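Local coordinates for fatty acid/retinol binding protein protein 7, isoform A, confirmed BY transcript evidence (Caenorhabditis elegans, PDB 2W9Y), which probably binds fatty acids such as oleic acid, and retinoids, as a small helical lipid carrier of the nematode FAR family, at residues P17-S26 and R65-R76. Sequence-based numbering, arbitrary orientation.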
# COMPACT_ATOMS: atom_id res chain seq x y z
N PRO A 17 1.79 -4.34 -2.84
CA PRO A 17 0.99 -5.00 -3.93
C PRO A 17 1.19 -4.30 -5.26
O PRO A 17 1.50 -3.11 -5.31
CB PRO A 17 -0.46 -4.83 -3.47
CG PRO A 17 -0.37 -4.66 -1.90
CD PRO A 17 0.90 -3.83 -1.74
N THR A 18 1.03 -5.05 -6.34
CA THR A 18 1.18 -4.56 -7.72
C THR A 18 0.32 -3.33 -7.97
O THR A 18 0.82 -2.30 -8.57
CB THR A 18 0.94 -5.67 -8.77
OG1 THR A 18 2.03 -6.62 -8.64
CG2 THR A 18 1.02 -5.06 -10.21
N GLU A 19 -0.91 -3.39 -7.46
CA GLU A 19 -1.82 -2.30 -7.73
C GLU A 19 -1.35 -0.96 -7.10
O GLU A 19 -1.50 0.08 -7.74
CB GLU A 19 -3.26 -2.64 -7.34
CG GLU A 19 -3.44 -3.16 -5.86
CD GLU A 19 -3.37 -4.70 -5.73
OE1 GLU A 19 -4.07 -5.26 -4.81
OE2 GLU A 19 -2.61 -5.35 -6.49
N GLN A 20 -0.76 -0.99 -5.90
CA GLN A 20 -0.19 0.25 -5.33
C GLN A 20 0.93 0.78 -6.20
O GLN A 20 1.00 1.98 -6.41
CB GLN A 20 0.33 0.09 -3.88
CG GLN A 20 -0.69 0.52 -2.75
CD GLN A 20 -1.67 -0.61 -2.39
OE1 GLN A 20 -1.70 -1.67 -3.02
NE2 GLN A 20 -2.48 -0.37 -1.39
N LEU A 21 1.82 -0.11 -6.68
CA LEU A 21 2.97 0.33 -7.48
C LEU A 21 2.51 0.87 -8.81
O LEU A 21 3.05 1.89 -9.27
CB LEU A 21 3.96 -0.83 -7.69
CG LEU A 21 4.71 -1.25 -6.44
CD1 LEU A 21 5.57 -2.57 -6.61
CD2 LEU A 21 5.66 -0.15 -5.97
N GLU A 22 1.53 0.22 -9.43
CA GLU A 22 1.04 0.66 -10.75
C GLU A 22 0.36 1.97 -10.58
O GLU A 22 0.54 2.87 -11.44
CB GLU A 22 0.04 -0.35 -11.39
CG GLU A 22 0.75 -1.64 -11.94
CD GLU A 22 -0.23 -2.71 -12.44
OE1 GLU A 22 -1.43 -2.70 -12.09
OE2 GLU A 22 0.19 -3.60 -13.19
N PHE A 23 -0.37 2.13 -9.46
CA PHE A 23 -1.01 3.44 -9.20
C PHE A 23 0.08 4.52 -9.06
O PHE A 23 -0.03 5.61 -9.64
CB PHE A 23 -1.89 3.38 -7.94
CG PHE A 23 -2.44 4.70 -7.51
CD1 PHE A 23 -3.50 5.29 -8.17
CD2 PHE A 23 -1.89 5.37 -6.42
CE1 PHE A 23 -3.99 6.49 -7.76
CE2 PHE A 23 -2.38 6.57 -6.00
CZ PHE A 23 -3.42 7.12 -6.66
N SER A 24 1.11 4.24 -8.28
CA SER A 24 2.19 5.27 -8.02
C SER A 24 2.91 5.65 -9.31
O SER A 24 3.20 6.82 -9.51
CB SER A 24 3.25 4.80 -7.06
OG SER A 24 2.67 4.48 -5.83
N SER A 25 3.19 4.67 -10.15
CA SER A 25 3.79 4.92 -11.47
C SER A 25 2.95 5.80 -12.37
O SER A 25 3.49 6.56 -13.21
CB SER A 25 3.96 3.58 -12.21
OG SER A 25 5.08 2.91 -11.70
N SER A 26 1.65 5.68 -12.22
CA SER A 26 0.72 6.35 -13.09
C SER A 26 0.61 7.83 -12.76
O SER A 26 0.14 8.59 -13.62
CB SER A 26 -0.67 5.69 -13.03
OG SER A 26 -1.46 6.19 -11.94
N ARG A 65 -8.91 5.91 -9.93
CA ARG A 65 -7.70 5.05 -9.88
C ARG A 65 -7.32 4.63 -8.42
O ARG A 65 -6.99 3.45 -8.17
CB ARG A 65 -6.52 5.72 -10.60
CG ARG A 65 -6.55 5.71 -12.15
CD ARG A 65 -5.13 6.20 -12.58
NE ARG A 65 -5.29 7.57 -12.89
CZ ARG A 65 -4.41 8.54 -12.80
NH1 ARG A 65 -3.17 8.36 -12.33
NH2 ARG A 65 -4.82 9.72 -13.20
N LEU A 66 -7.45 5.56 -7.47
CA LEU A 66 -7.22 5.20 -6.07
C LEU A 66 -8.26 4.13 -5.61
O LEU A 66 -7.91 3.17 -4.98
CB LEU A 66 -7.30 6.49 -5.24
CG LEU A 66 -6.80 6.30 -3.82
CD1 LEU A 66 -5.47 5.55 -3.76
CD2 LEU A 66 -6.72 7.69 -3.13
N ALA A 67 -9.55 4.31 -5.90
CA ALA A 67 -10.59 3.31 -5.57
C ALA A 67 -10.27 1.94 -6.14
O ALA A 67 -10.58 0.91 -5.53
CB ALA A 67 -11.95 3.75 -6.08
N THR A 68 -9.68 1.92 -7.33
CA THR A 68 -9.30 0.65 -7.97
C THR A 68 -8.20 -0.07 -7.19
O THR A 68 -8.20 -1.32 -7.07
CB THR A 68 -8.89 0.91 -9.50
OG1 THR A 68 -10.09 1.16 -10.25
CG2 THR A 68 -8.23 -0.31 -10.10
N VAL A 69 -7.28 0.70 -6.59
CA VAL A 69 -6.25 0.10 -5.78
C VAL A 69 -6.94 -0.59 -4.58
O VAL A 69 -6.69 -1.76 -4.28
CB VAL A 69 -5.27 1.13 -5.24
CG1 VAL A 69 -4.26 0.50 -4.34
CG2 VAL A 69 -4.50 1.81 -6.39
N LEU A 70 -7.85 0.10 -3.91
CA LEU A 70 -8.48 -0.46 -2.71
C LEU A 70 -9.33 -1.68 -3.05
O LEU A 70 -9.37 -2.66 -2.31
CB LEU A 70 -9.29 0.63 -2.02
CG LEU A 70 -8.46 1.57 -1.08
CD1 LEU A 70 -7.31 2.26 -1.78
CD2 LEU A 70 -9.28 2.64 -0.28
N GLU A 71 -9.98 -1.65 -4.17
CA GLU A 71 -10.76 -2.79 -4.68
C GLU A 71 -9.88 -4.02 -4.87
O GLU A 71 -10.25 -5.17 -4.51
CB GLU A 71 -11.44 -2.36 -6.01
CG GLU A 71 -12.39 -3.43 -6.63
CD GLU A 71 -13.57 -3.74 -5.71
OE1 GLU A 71 -13.94 -2.84 -4.88
OE2 GLU A 71 -14.12 -4.87 -5.83
N GLY A 72 -8.69 -3.77 -5.42
CA GLY A 72 -7.69 -4.77 -5.67
C GLY A 72 -7.17 -5.42 -4.42
O GLY A 72 -6.97 -6.67 -4.37
N ASN A 73 -6.93 -4.61 -3.40
CA ASN A 73 -6.37 -5.06 -2.15
C ASN A 73 -7.38 -6.06 -1.50
O ASN A 73 -7.00 -6.98 -0.80
CB ASN A 73 -6.14 -3.88 -1.20
CG ASN A 73 -4.94 -3.02 -1.51
OD1 ASN A 73 -4.72 -2.05 -0.77
ND2 ASN A 73 -4.14 -3.35 -2.53
N LYS A 74 -8.68 -5.86 -1.75
CA LYS A 74 -9.70 -6.65 -1.01
C LYS A 74 -9.57 -8.09 -1.30
O LYS A 74 -9.67 -8.91 -0.36
CB LYS A 74 -11.12 -6.21 -1.42
CG LYS A 74 -11.49 -4.83 -0.93
CD LYS A 74 -12.94 -4.46 -1.40
CE LYS A 74 -13.25 -2.99 -1.09
NZ LYS A 74 -14.55 -2.61 -1.73
N LYS A 75 -9.34 -8.41 -2.56
CA LYS A 75 -9.33 -9.79 -3.03
C LYS A 75 -8.27 -10.54 -2.23
O LYS A 75 -8.39 -11.74 -1.98
CB LYS A 75 -9.00 -9.84 -4.54
CG LYS A 75 -8.97 -11.24 -5.05
CD LYS A 75 -9.26 -11.39 -6.55
CE LYS A 75 -9.51 -12.87 -6.86
NZ LYS A 75 -10.91 -13.40 -6.73
N ARG A 76 -7.22 -9.83 -1.83
CA ARG A 76 -6.04 -10.48 -1.25
C ARG A 76 -6.40 -11.05 0.12
O ARG A 76 -5.68 -11.83 0.67
CB ARG A 76 -4.90 -9.46 -1.10
CG ARG A 76 -4.32 -9.02 -2.51
CD ARG A 76 -3.45 -7.83 -2.39
NE ARG A 76 -2.91 -7.45 -3.75
CZ ARG A 76 -1.80 -7.96 -4.31
NH1 ARG A 76 -0.99 -8.82 -3.67
NH2 ARG A 76 -1.45 -7.55 -5.54
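An antiparallel helix pair of the all-helical FAR fold forms here: helix 18-26 runs against residues 65-75 at 167°, the axes 9.0 Å apart. At one end Arg76 grips the Glu19 carboxylate side-on, NE to OE1 and NH2 to OE2, both 2.7 Å, on syn sides but tilted from the carboxylate plane. Pro17 CB lies over the guanidinium's centre, and Asp137 forms a second salt bridge to Arg76 NH2. Asn73 ND2 reaches Glu19 OE1 at 3.0 Å on its anti side, from the same face as Arg76 NE; Glu19 CG lies between backbone N and carbonyl carbon (chi1 53°), and a bend at chi2 turns the carboxylate to both donors. With an alanine here in place of the glutamate, Arg76 would probably lose this two-pronged partner and Asn73 ND2 one acceptor. Asn73 suits its place because its amide both gives and takes: nearly coplanar with the buried Gln20 amide, ND2 donates almost straight (177°) to Gln20 OE1, and Gln20 NE2 returns a bond to Asn73 OD1. Small, branched Val69 fills the middle, CG2 3.4 Å from Phe23 CB. The flat Phe23 ring offers a face to Leu66 CD1, a CH-pi contact toward its rim. Arg65, also paired with Glu31, bonds through NH1 to Ser26 OG. Polar pairs at both ends, apolar side chains between, join two antiparallel helices of this lipid-binding fold.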